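Local coordinates for protein CdiI toxin (Salmonella enterica subsp. enterica serovar Rubislaw str. ATCC 10717, PDB 4ZQU) that neutralizes its cognate CdiA toxin, acting as the immunity component of a bacterial contact-dependent growth inhibition system, at residues C20-S25 and N30-L35; A10-N15 and L170-C175; E92-W97 and A112-M117; S25-N30 and D71-P76. One frame throughout, in Å; residues are numbered along the deposited sequence. Where two conformers were deposited one is given.

Contact 1. Residues C20-S25 and N30-L35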
loop_
_atom_site.group_PDB
_atom_site.type_symbol
_atom_site.label_atom_id
_atom_site.label_comp_id
_atom_site.label_asym_id
_atom_site.label_seq_id
_atom_site.Cartn_x
_atom_site.Cartn_y
_atom_site.Cartn_z
ATOM N N CYS B 20 10.775 -15.917 -1.642
ATOM C CA CYS B 20 10.712 -15.148 -2.880
ATOM C C CYS B 20 11.065 -13.680 -2.677
ATOM O O CYS B 20 10.365 -12.960 -1.969
ATOM C CB CYS B 20 9.316 -15.260 -3.495
ATOM S SG CYS B 20 9.146 -14.478 -5.114
ATOM N N VAL B 21 12.145 -13.239 -3.317
ATOM C CA VAL B 21 12.569 -11.844 -3.236
ATOM C C VAL B 21 12.379 -11.132 -4.573
ATOM O O VAL B 21 12.957 -11.529 -5.585
ATOM C CB VAL B 21 14.043 -11.723 -2.806
ATOM C CG1 VAL B 21 14.443 -10.260 -2.703
ATOM C CG2 VAL B 21 14.273 -12.438 -1.483
ATOM N N ASP B 22 11.564 -10.079 -4.565
ATOM C CA ASP B 22 11.292 -9.291 -5.765
ATOM C C ASP B 22 11.755 -7.850 -5.614
ATOM O O ASP B 22 11.739 -7.298 -4.518
ATOM C CB ASP B 22 9.796 -9.293 -6.094
ATOM C CG ASP B 22 9.315 -10.621 -6.619
ATOM O OD1 ASP B 22 8.746 -11.395 -5.823
ATOM O OD2 ASP B 22 9.497 -10.885 -7.826
ATOM N N THR B 23 12.150 -7.242 -6.725
ATOM C CA THR B 23 12.466 -5.823 -6.750
ATOM C C THR B 23 11.192 -4.982 -6.728
ATOM O O THR B 23 10.283 -5.198 -7.528
ATOM C CB THR B 23 13.287 -5.453 -7.998
ATOM O OG1 THR B 23 14.568 -6.089 -7.941
ATOM C CG2 THR B 23 13.479 -3.952 -8.084
ATOM N N TYR B 24 11.123 -4.039 -5.794
ATOM C CA TYR B 24 10.061 -3.041 -5.778
ATOM C C TYR B 24 10.645 -1.683 -6.126
ATOM O O TYR B 24 11.815 -1.418 -5.857
ATOM C CB TYR B 24 9.372 -2.973 -4.415
ATOM C CG TYR B 24 8.219 -3.929 -4.245
ATOM C CD1 TYR B 24 8.177 -5.131 -4.934
ATOM C CD2 TYR B 24 7.165 -3.625 -3.394
ATOM C CE1 TYR B 24 7.117 -6.004 -4.777
ATOM C CE2 TYR B 24 6.101 -4.484 -3.236
ATOM C CZ TYR B 24 6.083 -5.674 -3.926
ATOM O OH TYR B 24 5.026 -6.539 -3.764
ATOM N N SER B 25 9.829 -0.824 -6.720
ATOM C CA SER B 25 10.294 0.492 -7.124
ATOM C C SER B 25 9.256 1.550 -6.807
ATOM O O SER B 25 8.068 1.254 -6.715
ATOM C CB SER B 25 10.623 0.511 -8.616
ATOM O OG SER B 25 11.658 -0.405 -8.922
ATOM N N ASN B 30 5.962 1.895 -2.862
ATOM C CA ASN B 30 6.820 1.046 -3.679
ATOM C C ASN B 30 6.071 -0.210 -4.094
ATOM O O ASN B 30 5.282 -0.755 -3.323
ATOM C CB ASN B 30 8.104 0.692 -2.930
ATOM C CG ASN B 30 7.840 -0.020 -1.619
ATOM O OD1 ASN B 30 7.894 -1.247 -1.543
ATOM N ND2 ASN B 30 7.551 0.751 -0.576
ATOM N N GLN B 31 6.306 -0.667 -5.318
ATOM C CA GLN B 31 5.523 -1.767 -5.858
ATOM C C GLN B 31 6.317 -2.655 -6.807
ATOM O O GLN B 31 7.373 -2.262 -7.305
ATOM C CB GLN B 31 4.294 -1.221 -6.579
ATOM C CG GLN B 31 4.615 -0.315 -7.751
ATOM C CD GLN B 31 3.380 0.353 -8.310
ATOM O OE1 GLN B 31 2.718 -0.183 -9.198
ATOM N NE2 GLN B 31 3.055 1.529 -7.782
ATOM N N LEU B 32 5.783 -3.850 -7.051
ATOM C CA LEU B 32 6.393 -4.827 -7.947
ATOM C C LEU B 32 6.814 -4.200 -9.269
ATOM O O LEU B 32 5.980 -3.703 -10.029
ATOM C CB LEU B 32 5.425 -5.984 -8.198
ATOM C CG LEU B 32 5.949 -7.148 -9.039
ATOM C CD1 LEU B 32 7.114 -7.825 -8.335
ATOM C CD2 LEU B 32 4.833 -8.141 -9.325
ATOM N N ASP B 33 8.117 -4.216 -9.521
ATOM C CA ASP B 33 8.690 -3.638 -10.731
ATOM C C ASP B 33 8.836 -4.700 -11.819
ATOM O O ASP B 33 9.618 -5.636 -11.669
ATOM C CB ASP B 33 10.051 -3.010 -10.410
ATOM C CG ASP B 33 10.589 -2.148 -11.537
ATOM O OD1 ASP B 33 10.052 -2.201 -12.661
ATOM O OD2 ASP B 33 11.573 -1.419 -11.296
ATOM N N PRO B 34 8.086 -4.555 -12.925
ATOM C CA PRO B 34 8.181 -5.503 -14.042
ATOM C C PRO B 34 9.557 -5.501 -14.705
ATOM O O PRO B 34 9.876 -6.421 -15.452
ATOM C CB PRO B 34 7.106 -5.006 -15.017
ATOM C CG PRO B 34 6.902 -3.573 -14.663
ATOM C CD PRO B 34 7.083 -3.507 -13.179
ATOM N N LEU B 35 10.359 -4.477 -14.431
ATOM C CA LEU B 35 11.712 -4.399 -14.970
ATOM C C LEU B 35 12.732 -4.853 -13.933
ATOM O O LEU B 35 13.925 -4.958 -14.224
ATOM C CB LEU B 35 12.022 -2.976 -15.428
ATOM C CG LEU B 35 10.982 -2.337 -16.346
ATOM C CD1 LEU B 35 11.440 -0.953 -16.768
ATOM C CD2 LEU B 35 10.712 -3.215 -17.560
HETATM O O HOH W 1 10.632 -7.169 -9.740
#

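Contact 2. Residues A10-N15 and L170-C175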
loop_
_atom_site.group_PDB
_atom_site.type_symbol
_atom_site.label_atom_id
_atom_site.label_comp_id
_atom_site.label_asym_id
_atom_site.label_seq_id
_atom_site.Cartn_x
_atom_site.Cartn_y
_atom_site.Cartn_z
ATOM N N ALA B 10 12.465 -3.653 -2.048
ATOM C CA ALA B 10 12.324 -5.047 -2.421
ATOM C C ALA B 10 11.238 -5.644 -1.542
ATOM O O ALA B 10 10.864 -5.051 -0.530
ATOM C CB ALA B 10 13.637 -5.796 -2.257
ATOM N N SER B 11 10.725 -6.808 -1.927
ATOM C CA SER B 11 9.692 -7.467 -1.137
ATOM C C SER B 11 9.938 -8.968 -1.030
ATOM O O SER B 11 10.309 -9.618 -2.010
ATOM C CB SER B 11 8.310 -7.201 -1.735
ATOM O OG SER B 11 7.284 -7.578 -0.834
ATOM N N VAL B 12 9.725 -9.512 0.164
ATOM C CA VAL B 12 9.966 -10.923 0.425
ATOM C C VAL B 12 8.686 -11.662 0.804
ATOM O O VAL B 12 7.997 -11.284 1.753
ATOM C CB VAL B 12 11.006 -11.110 1.549
ATOM C CG1 VAL B 12 11.185 -12.585 1.871
ATOM C CG2 VAL B 12 12.327 -10.483 1.151
ATOM N N LYS B 13 8.378 -12.716 0.053
ATOM C CA LYS B 13 7.249 -13.590 0.356
ATOM C C LYS B 13 7.755 -14.995 0.667
ATOM O O LYS B 13 8.550 -15.552 -0.089
ATOM C CB LYS B 13 6.265 -13.624 -0.812
ATOM C CG LYS B 13 5.620 -12.284 -1.127
ATOM C CD LYS B 13 4.592 -11.900 -0.076
ATOM C CE LYS B 13 3.923 -10.574 -0.411
ATOM N NZ LYS B 13 4.879 -9.433 -0.367
ATOM N N MET B 14 7.297 -15.568 1.778
ATOM C CA MET B 14 7.772 -16.885 2.194
ATOM C C MET B 14 6.670 -17.794 2.724
ATOM O O MET B 14 5.998 -17.469 3.702
ATOM C CB MET B 14 8.854 -16.752 3.271
ATOM C CG MET B 14 9.377 -18.096 3.770
ATOM S SD MET B 14 10.424 -17.999 5.235
ATOM C CE MET B 14 9.281 -17.328 6.439
ATOM N N ASN B 15 6.496 -18.941 2.077
ATOM C CA ASN B 15 5.712 -20.019 2.658
ATOM C C ASN B 15 6.594 -21.229 2.960
ATOM O O ASN B 15 7.814 -21.101 3.073
ATOM C CB ASN B 15 4.532 -20.394 1.749
ATOM C CG ASN B 15 4.961 -20.850 0.366
ATOM O OD1 ASN B 15 6.019 -21.452 0.185
ATOM N ND2 ASN B 15 4.120 -20.572 -0.625
ATOM N N LEU B 170 15.364 -12.669 10.817
ATOM C CA LEU B 170 14.924 -12.119 12.090
ATOM C C LEU B 170 13.574 -11.434 11.926
ATOM O O LEU B 170 12.723 -11.500 12.809
ATOM C CB LEU B 170 15.957 -11.134 12.641
ATOM C CG LEU B 170 15.561 -10.374 13.909
ATOM C CD1 LEU B 170 15.218 -11.338 15.034
ATOM C CD2 LEU B 170 16.669 -9.426 14.330
ATOM N N ALA B 171 13.382 -10.783 10.786
ATOM C CA ALA B 171 12.123 -10.106 10.506
ATOM C C ALA B 171 11.034 -11.112 10.150
ATOM O O ALA B 171 9.864 -10.907 10.469
ATOM C CB ALA B 171 12.300 -9.099 9.392
ATOM N N LEU B 172 11.429 -12.200 9.492
ATOM C CA LEU B 172 10.492 -13.254 9.117
ATOM C C LEU B 172 9.942 -13.973 10.344
ATOM O O LEU B 172 8.825 -14.488 10.324
ATOM C CB LEU B 172 11.160 -14.261 8.177
ATOM C CG LEU B 172 11.332 -13.835 6.717
ATOM C CD1 LEU B 172 12.234 -14.807 5.969
ATOM C CD2 LEU B 172 9.978 -13.725 6.029
ATOM N N SER B 173 10.731 -14.003 11.413
ATOM C CA SER B 173 10.302 -14.630 12.659
ATOM C C SER B 173 9.478 -13.665 13.510
ATOM O O SER B 173 8.888 -14.060 14.514
ATOM C CB SER B 173 11.511 -15.131 13.453
ATOM O OG SER B 173 12.358 -14.059 13.824
ATOM N N ARG B 174 9.440 -12.400 13.101
ATOM C CA ARG B 174 8.689 -11.383 13.828
ATOM C C ARG B 174 7.325 -11.122 13.196
ATOM O O ARG B 174 6.560 -10.287 13.680
ATOM C CB ARG B 174 9.487 -10.078 13.904
ATOM C CG ARG B 174 10.694 -10.141 14.825
ATOM C CD ARG B 174 11.444 -8.817 14.863
ATOM N NE ARG B 174 12.598 -8.872 15.757
ATOM C CZ ARG B 174 13.419 -7.852 15.986
ATOM N NH1 ARG B 174 13.216 -6.686 15.389
ATOM N NH2 ARG B 174 14.445 -7.996 16.816
ATOM N N CYS B 175 7.024 -11.837 12.116
ATOM C CA CYS B 175 5.754 -11.671 11.417
ATOM C C CYS B 175 4.599 -12.261 12.222
ATOM O O CYS B 175 4.751 -13.298 12.869
ATOM C CB CYS B 175 5.817 -12.316 10.032
ATOM S SG CYS B 175 6.832 -11.413 8.839
#

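Contact 3. Residues E92-W97 and A112-M117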
loop_
_atom_site.group_PDB
_atom_site.type_symbol
_atom_site.label_atom_id
_atom_site.label_comp_id
_atom_site.label_asym_id
_atom_site.label_seq_id
_atom_site.Cartn_x
_atom_site.Cartn_y
_atom_site.Cartn_z
ATOM N N GLU B 92 -2.525 -6.564 -13.293
ATOM C CA GLU B 92 -2.270 -7.630 -14.258
ATOM C C GLU B 92 -0.906 -8.296 -14.078
ATOM O O GLU B 92 -0.789 -9.516 -14.208
ATOM C CB GLU B 92 -2.398 -7.091 -15.682
ATOM C CG GLU B 92 -3.815 -6.701 -16.059
ATOM C CD GLU B 92 -3.993 -6.547 -17.555
ATOM O OE1 GLU B 92 -3.105 -7.003 -18.306
ATOM O OE2 GLU B 92 -5.022 -5.976 -17.978
ATOM N N ARG B 93 0.120 -7.502 -13.783
ATOM C CA ARG B 93 1.459 -8.050 -13.584
ATOM C C ARG B 93 1.532 -8.759 -12.241
ATOM O O ARG B 93 2.363 -9.640 -12.039
ATOM C CB ARG B 93 2.531 -6.960 -13.674
ATOM C CG ARG B 93 2.548 -5.987 -12.520
ATOM C CD ARG B 93 3.748 -5.065 -12.614
ATOM N NE ARG B 93 3.684 -4.193 -13.783
ATOM C CZ ARG B 93 3.374 -2.900 -13.740
ATOM N NH1 ARG B 93 3.101 -2.314 -12.583
ATOM N NH2 ARG B 93 3.341 -2.190 -14.856
ATOM N N TYR B 94 0.652 -8.368 -11.327
ATOM C CA TYR B 94 0.500 -9.077 -10.067
ATOM C C TYR B 94 -0.116 -10.448 -10.323
ATOM O O TYR B 94 0.322 -11.450 -9.762
ATOM C CB TYR B 94 -0.365 -8.278 -9.096
ATOM C CG TYR B 94 -0.807 -9.064 -7.885
ATOM C CD1 TYR B 94 0.093 -9.393 -6.880
ATOM C CD2 TYR B 94 -2.128 -9.473 -7.743
ATOM C CE1 TYR B 94 -0.308 -10.111 -5.767
ATOM C CE2 TYR B 94 -2.539 -10.191 -6.634
ATOM C CZ TYR B 94 -1.626 -10.506 -5.648
ATOM O OH TYR B 94 -2.029 -11.220 -4.540
ATOM N N ASP B 95 -1.130 -10.483 -11.182
ATOM C CA ASP B 95 -1.803 -11.731 -11.524
ATOM C C ASP B 95 -0.855 -12.690 -12.232
ATOM O O ASP B 95 -0.960 -13.907 -12.075
ATOM C CB ASP B 95 -3.031 -11.460 -12.396
ATOM C CG ASP B 95 -4.141 -10.755 -11.638
ATOM O OD1 ASP B 95 -4.216 -10.912 -10.401
ATOM O OD2 ASP B 95 -4.945 -10.048 -12.282
ATOM N N GLU B 96 0.069 -12.139 -13.010
ATOM C CA GLU B 96 1.096 -12.947 -13.657
ATOM C C GLU B 96 2.138 -13.406 -12.648
ATOM O O GLU B 96 2.655 -14.520 -12.733
ATOM C CB GLU B 96 1.761 -12.169 -14.791
ATOM C CG GLU B 96 0.878 -12.012 -16.007
ATOM C CD GLU B 96 0.403 -13.348 -16.543
ATOM O OE1 GLU B 96 1.183 -14.324 -16.494
ATOM O OE2 GLU B 96 -0.754 -13.424 -17.008
ATOM N N TRP B 97 2.442 -12.537 -11.692
ATOM C CA TRP B 97 3.352 -12.881 -10.613
ATOM C C TRP B 97 2.790 -14.047 -9.813
ATOM O O TRP B 97 3.511 -14.985 -9.472
ATOM C CB TRP B 97 3.586 -11.672 -9.707
ATOM C CG TRP B 97 4.480 -11.953 -8.547
ATOM C CD1 TRP B 97 5.838 -11.836 -8.515
ATOM C CD2 TRP B 97 4.081 -12.390 -7.243
ATOM N NE1 TRP B 97 6.312 -12.178 -7.270
ATOM C CE2 TRP B 97 5.253 -12.522 -6.472
ATOM C CE3 TRP B 97 2.848 -12.686 -6.652
ATOM C CZ2 TRP B 97 5.228 -12.936 -5.139
ATOM C CZ3 TRP B 97 2.825 -13.098 -5.330
ATOM C CH2 TRP B 97 4.006 -13.219 -4.588
ATOM N N ALA B 112 -4.071 -21.901 -1.325
ATOM C CA ALA B 112 -2.992 -22.688 -0.727
ATOM C C ALA B 112 -1.645 -22.002 -0.929
ATOM O O ALA B 112 -0.711 -22.217 -0.157
ATOM C CB ALA B 112 -2.964 -24.098 -1.305
ATOM N N LEU B 113 -1.551 -21.183 -1.973
ATOM C CA LEU B 113 -0.352 -20.388 -2.229
ATOM C C LEU B 113 -0.095 -19.400 -1.095
ATOM O O LEU B 113 0.996 -19.359 -0.525
ATOM C CB LEU B 113 -0.474 -19.634 -3.558
ATOM C CG LEU B 113 0.620 -18.604 -3.870
ATOM C CD1 LEU B 113 1.974 -19.270 -4.042
ATOM C CD2 LEU B 113 0.267 -17.792 -5.107
ATOM N N PHE B 114 -1.116 -18.618 -0.766
ATOM C CA PHE B 114 -0.981 -17.539 0.202
ATOM C C PHE B 114 -1.241 -17.980 1.638
ATOM O O PHE B 114 -0.913 -17.252 2.572
ATOM C CB PHE B 114 -1.931 -16.394 -0.156
ATOM C CG PHE B 114 -1.624 -15.740 -1.472
ATOM C CD1 PHE B 114 -0.575 -14.842 -1.584
ATOM C CD2 PHE B 114 -2.386 -16.019 -2.596
ATOM C CE1 PHE B 114 -0.289 -14.239 -2.793
ATOM C CE2 PHE B 114 -2.104 -15.418 -3.810
ATOM C CZ PHE B 114 -1.056 -14.528 -3.908
ATOM N N LYS B 115 -1.823 -19.165 1.806
ATOM C CA LYS B 115 -2.252 -19.646 3.121
ATOM C C LYS B 115 -1.169 -19.533 4.188
ATOM O O LYS B 115 -1.415 -19.022 5.282
ATOM C CB LYS B 115 -2.716 -21.101 3.031
ATOM C CG LYS B 115 -3.237 -21.663 4.337
ATOM C CD LYS B 115 -3.847 -23.038 4.140
ATOM C CE LYS B 115 -2.854 -23.982 3.491
ATOM N NZ LYS B 115 -3.444 -25.326 3.249
ATOM N N ASP B 116 0.030 -20.009 3.873
ATOM C CA ASP B 116 1.113 -19.997 4.846
ATOM C C ASP B 116 2.204 -19.010 4.452
ATOM O O ASP B 116 3.387 -19.253 4.683
ATOM C CB ASP B 116 1.694 -21.402 5.006
ATOM C CG ASP B 116 0.694 -22.374 5.604
ATOM O OD1 ASP B 116 -0.161 -21.926 6.393
ATOM O OD2 ASP B 116 0.748 -23.579 5.277
ATOM N N MET B 117 1.798 -17.880 3.882
ATOM C CA MET B 117 2.755 -16.921 3.349
ATOM C C MET B 117 2.914 -15.677 4.220
ATOM O O MET B 117 1.945 -14.974 4.505
ATOM C CB MET B 117 2.346 -16.512 1.932
ATOM C CG MET B 117 3.214 -15.427 1.327
ATOM S SD MET B 117 2.842 -15.125 -0.406
ATOM C CE MET B 117 3.379 -16.671 -1.135
#

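Contact 4. Residues S25-N30 and D71-P76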
loop_
_atom_site.group_PDB
_atom_site.type_symbol
_atom_site.label_atom_id
_atom_site.label_comp_id
_atom_site.label_asym_id
_atom_site.label_seq_id
_atom_site.Cartn_x
_atom_site.Cartn_y
_atom_site.Cartn_z
ATOM N N SER B 25 9.829 -0.824 -6.720
ATOM C CA SER B 25 10.294 0.492 -7.124
ATOM C C SER B 25 9.256 1.550 -6.807
ATOM O O SER B 25 8.068 1.254 -6.715
ATOM C CB SER B 25 10.623 0.511 -8.616
ATOM O OG SER B 25 11.658 -0.405 -8.922
ATOM N N GLY B 26 9.705 2.786 -6.637
ATOM C CA GLY B 26 8.784 3.877 -6.402
ATOM C C GLY B 26 9.426 5.154 -5.908
ATOM O O GLY B 26 10.514 5.533 -6.336
ATOM N N TYR B 27 8.733 5.812 -4.989
ATOM C CA TYR B 27 9.105 7.132 -4.513
ATOM C C TYR B 27 8.692 7.235 -3.058
ATOM O O TYR B 27 9.527 7.259 -2.157
ATOM C CB TYR B 27 8.421 8.204 -5.356
ATOM C CG TYR B 27 8.882 9.620 -5.111
ATOM C CD1 TYR B 27 10.034 10.108 -5.707
ATOM C CD2 TYR B 27 8.145 10.482 -4.308
ATOM C CE1 TYR B 27 10.449 11.408 -5.501
ATOM C CE2 TYR B 27 8.554 11.785 -4.093
ATOM C CZ TYR B 27 9.706 12.243 -4.692
ATOM O OH TYR B 27 10.118 13.540 -4.481
ATOM N N ARG B 28 7.384 7.291 -2.840
ATOM C CA ARG B 28 6.825 7.138 -1.507
ATOM C C ARG B 28 6.331 5.703 -1.365
ATOM O O ARG B 28 6.894 4.916 -0.602
ATOM C CB ARG B 28 5.704 8.147 -1.259
ATOM C CG ARG B 28 6.212 9.570 -1.089
ATOM C CD ARG B 28 5.120 10.516 -0.627
ATOM N NE ARG B 28 5.654 11.824 -0.246
ATOM C CZ ARG B 28 5.931 12.191 1.002
ATOM N NH1 ARG B 28 5.720 11.355 2.009
ATOM N NH2 ARG B 28 6.414 13.403 1.246
ATOM N N SER B 29 5.289 5.362 -2.115
ATOM C CA SER B 29 4.873 3.970 -2.231
ATOM C C SER B 29 5.899 3.205 -3.059
ATOM O O SER B 29 6.629 3.795 -3.856
ATOM C CB SER B 29 3.487 3.862 -2.871
ATOM O OG SER B 29 3.504 4.332 -4.209
ATOM N N ASN B 30 5.962 1.895 -2.862
ATOM C CA ASN B 30 6.820 1.046 -3.679
ATOM C C ASN B 30 6.071 -0.210 -4.094
ATOM O O ASN B 30 5.282 -0.755 -3.323
ATOM C CB ASN B 30 8.104 0.692 -2.930
ATOM C CG ASN B 30 7.840 -0.020 -1.619
ATOM O OD1 ASN B 30 7.894 -1.247 -1.543
ATOM N ND2 ASN B 30 7.551 0.751 -0.576
ATOM N N ASP B 71 3.520 21.438 -10.157
ATOM C CA ASP B 71 2.791 22.184 -9.137
ATOM C C ASP B 71 3.417 22.038 -7.754
ATOM O O ASP B 71 2.959 22.651 -6.789
ATOM C CB ASP B 71 1.330 21.731 -9.095
ATOM C CG ASP B 71 1.190 20.233 -8.889
ATOM O OD1 ASP B 71 2.001 19.471 -9.457
ATOM O OD2 ASP B 71 0.269 19.818 -8.153
ATOM N N ILE B 72 4.462 21.222 -7.668
ATOM C CA ILE B 72 5.121 20.922 -6.400
ATOM C C ILE B 72 6.630 20.825 -6.558
ATOM O O ILE B 72 7.157 20.935 -7.662
ATOM C CB ILE B 72 4.639 19.587 -5.807
ATOM C CG1 ILE B 72 4.960 18.453 -6.782
ATOM C CG2 ILE B 72 3.154 19.631 -5.477
ATOM C CD1 ILE B 72 4.732 17.094 -6.219
ATOM N N TRP B 73 7.316 20.602 -5.443
ATOM C CA TRP B 73 8.727 20.240 -5.468
ATOM C C TRP B 73 8.857 18.751 -5.744
ATOM O O TRP B 73 8.134 17.940 -5.165
ATOM C CB TRP B 73 9.413 20.583 -4.143
ATOM C CG TRP B 73 10.875 20.212 -4.101
ATOM C CD1 TRP B 73 11.932 21.012 -4.430
ATOM C CD2 TRP B 73 11.435 18.949 -3.710
ATOM N NE1 TRP B 73 13.113 20.328 -4.267
ATOM C CE2 TRP B 73 12.837 19.060 -3.827
ATOM C CE3 TRP B 73 10.891 17.737 -3.271
ATOM C CZ2 TRP B 73 13.698 18.006 -3.523
ATOM C CZ3 TRP B 73 11.748 16.693 -2.970
ATOM C CH2 TRP B 73 13.136 16.834 -3.098
ATOM N N ILE B 74 9.774 18.389 -6.633
ATOM C CA ILE B 74 10.070 16.983 -6.858
ATOM C C ILE B 74 11.575 16.755 -6.810
ATOM O O ILE B 74 12.357 17.635 -7.170
ATOM C CB ILE B 74 9.499 16.483 -8.202
ATOM C CG1 ILE B 74 9.959 17.377 -9.356
ATOM C CG2 ILE B 74 7.982 16.416 -8.143
ATOM C CD1 ILE B 74 11.066 16.773 -10.203
ATOM N N HIS B 75 11.970 15.572 -6.352
ATOM C CA HIS B 75 13.377 15.213 -6.254
ATOM C C HIS B 75 14.052 15.258 -7.625
ATOM O O HIS B 75 13.519 14.735 -8.603
ATOM C CB HIS B 75 13.524 13.824 -5.633
ATOM C CG HIS B 75 14.833 13.611 -4.938
ATOM N ND1 HIS B 75 16.010 13.397 -5.624
ATOM C CD2 HIS B 75 15.145 13.576 -3.626
ATOM C CE1 HIS B 75 16.994 13.243 -4.756
ATOM N NE2 HIS B 75 16.501 13.345 -3.537
ATOM N N PRO B 76 15.227 15.901 -7.702
ATOM C CA PRO B 76 15.965 16.037 -8.962
ATOM C C PRO B 76 16.514 14.717 -9.506
ATOM O O PRO B 76 16.943 14.664 -10.657
ATOM C CB PRO B 76 17.113 16.984 -8.592
ATOM C CG PRO B 76 17.253 16.861 -7.125
ATOM C CD PRO B 76 15.872 16.641 -6.605
HETATM O O HOH W 2 8.139 15.524 -3.882
#

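Contact 1. Residues C20-S25 and N30-L35
A beta hairpin joins strand 19-26 to strand 30-41 here, with S25 facing Q31 in an antiparallel hydrogen-bonded pair and Y24 facing L32 in the next, non-hydrogen-bonded pair. S25 N donates to Q31 O at 2.9 Å, and Q31 N returns a bond to S25 O at 3.0 Å. Two residues along, D33 N donates to T23 O at 3.1 Å, and a water links T23 O to D33 O. The Y24 ring lies over the backbone of the partner strand: L32 N sits above its centre and the carbonyl carbon of Q31 nearer its rim. A flat ring suits this place because it can lie on a peptide group. With CG beside the backbone N (chi1 -88°) the ring folds over the neighbouring strand, while N30 OD1 meets its edge in plane, 3.1 Å from Y24 CD2. On the same face, L32 CD1 rests 3.8 Å from D22 CB; D22 OD1 is bonded to W97 NE1 and OD2 to Q38. S25 and D33 add a polar link: S25 OG donates to D33 OD2 at 2.6 Å, on the anti side but tilted out of the carboxylate plane, and itself accepts from R62 N. D33 OD1 takes L35 N at 2.9 Å from above that plane, forming an Asx turn, and also salt-bridges R62. N30 and Q31 continue the ladder into a strand of the CdiA-CT toxin chain. D33, buried and held through both oxygens, would probably stay ionised beside R62, which probably helps hold the chain where the regular ladder ends.

Contact 2. Residues A10-N15 and L170-C175
M14 and V12 on strand 8-14 pack against L172 near the C-terminal end of helix 161-172, a helix-on-sheet contact that joins the first strand to the last helix. Being two residues apart on a strand, V12 and M14 both point to the helix, whereas K13 leaves the strand on the other side; its NZ is hydrogen-bonded to S119 OG, and it makes a cation-pi contact with W142. Methionine bridges the distance by its length: CG and SD run out nearly straight (chi1 179°, chi2 -169°), and a bend at chi3 of 63° then turns the methyl CE onto the leucine. L172 holds CG beside its backbone N, opposite the carbonyl carbon, which sends its methyls toward the strand. M14 CE thus touches both, 3.7 Å from L172 CD2 and 3.9 Å from L172 CD1, and M14 SD is 3.7 Å from L172 CD1. V12 gives a looser touch, CG1 to L172 CD2 at 4.5 Å. L172 also leans on C120, so this leucine is shared by two neighbouring strands of the sheet. Beyond L172 the chain turns, and S173 OG donates back to L170 O at 2.8 Å from above the carbonyl plane.

Contact 3. Residues E92-W97 and A112-M117
Three aromatic side chains carry this contact, Y94 and W97 of helix 87-105 reaching F114 of the short helix 110-115. The backbones stay well apart, 11.8 Å between the CA atoms of W97 and L113, and long rings are suited to span that distance. The touches gather on two atoms of the phenyl group, CE1 and CZ. The apolar one is with the indole: F114 CE1 lies 4.2 Å from W97 CZ3, at the edge of the indole and near its plane. The other is a van der Waals contact of a hydroxyl oxygen with a ring carbon, Y94 OH to F114 CZ at 3.5 Å. Y94 and F114 come at each other from opposite directions. Y94 and W97 stand three residues apart on one helix, and both hold CG anti to the backbone N (chi1 168° and 178°), which sends both rings from the helix toward F114. Within its own segment, F114 has L113 CD2 over one face, 3.5 Å above the ring plane and toward the rim, and L113 carries the packing on to V98, L101 and M102.

The polar ends of the two larger rings find partners elsewhere: Y94 OH is hydrogen-bonded to E140 OE2, and the indole N-H is held by D22 of the sheet. These bonds probably restrict how far either ring can swing. In the backbone, M117 N bonds to F114 O at 3.1 Å, turning the chain toward strand 118-124. With W97 also touching L32, Q38 and K13, this is an aromatic cluster between helices 87-105 and 110-115 and the antiparallel sheet of a mixed alpha+beta fold.

Contact 4. Residues S25-N30 and D71-P76
Y27 and H75 have the closest CA atoms, 9.3 Å apart, the first in the tight turn of the 19-26/30-41 hairpin, where Y27 N bonds to S29 O, and the second in an irregular loop. That gap is crossed mostly by the tyrosine: CG is anti to the backbone N (chi1 -171°), carrying the ring out from the turn until its hydroxyl reaches the loop. H75 N makes a weak hydrogen bond to Y27 OH, 3.3 Å long. The same oxygen lies 2.9 Å from a water that donates to W73 O at 2.7 Å, so the phenol reaches the peptide groups either side of I74, one through water and one weakly. H75 CB stands at the ring edge, 3.9 Å from Y27 CE1, and W73 CZ3 is 3.9 Å from Y27 OH. A tyrosine suits the place because it joins a broad apolar ring, stacked on F63, to a polar end that can serve backbone groups. H75 adds an edge-to-face contact with F63 and uses its ND1 for E77 N. Next to Y27, R28 and S29 bond to the CdiA-CT toxin chain, so the contact ties a hairpin turn of the toxin-binding surface to the loop between strands 64-65 and 79-80.

How the contacts relate
Contacts 1 and 3 are buried, while contacts 2 and 4 are only partly so and contact 4 lies farthest from the centre of the chain. Contact 1 is dominated by backbone ladder bonds and a carboxylate network; contact 2 is purely apolar, contact 3 mainly aromatic, and contact 4 rests on one hydroxyl with water. Strands 8-14 and 19-26 are sheet neighbours, so contacts 1 and 2 touch directly through bonds such as that of D22 O with S11 N. Contact 3 meets contact 1 where W97 bonds D22, and contact 2 where K13 packs on W97 and M117. Contact 4 shares S25 and N30 with contact 1, extending the same hairpin outward to its turn.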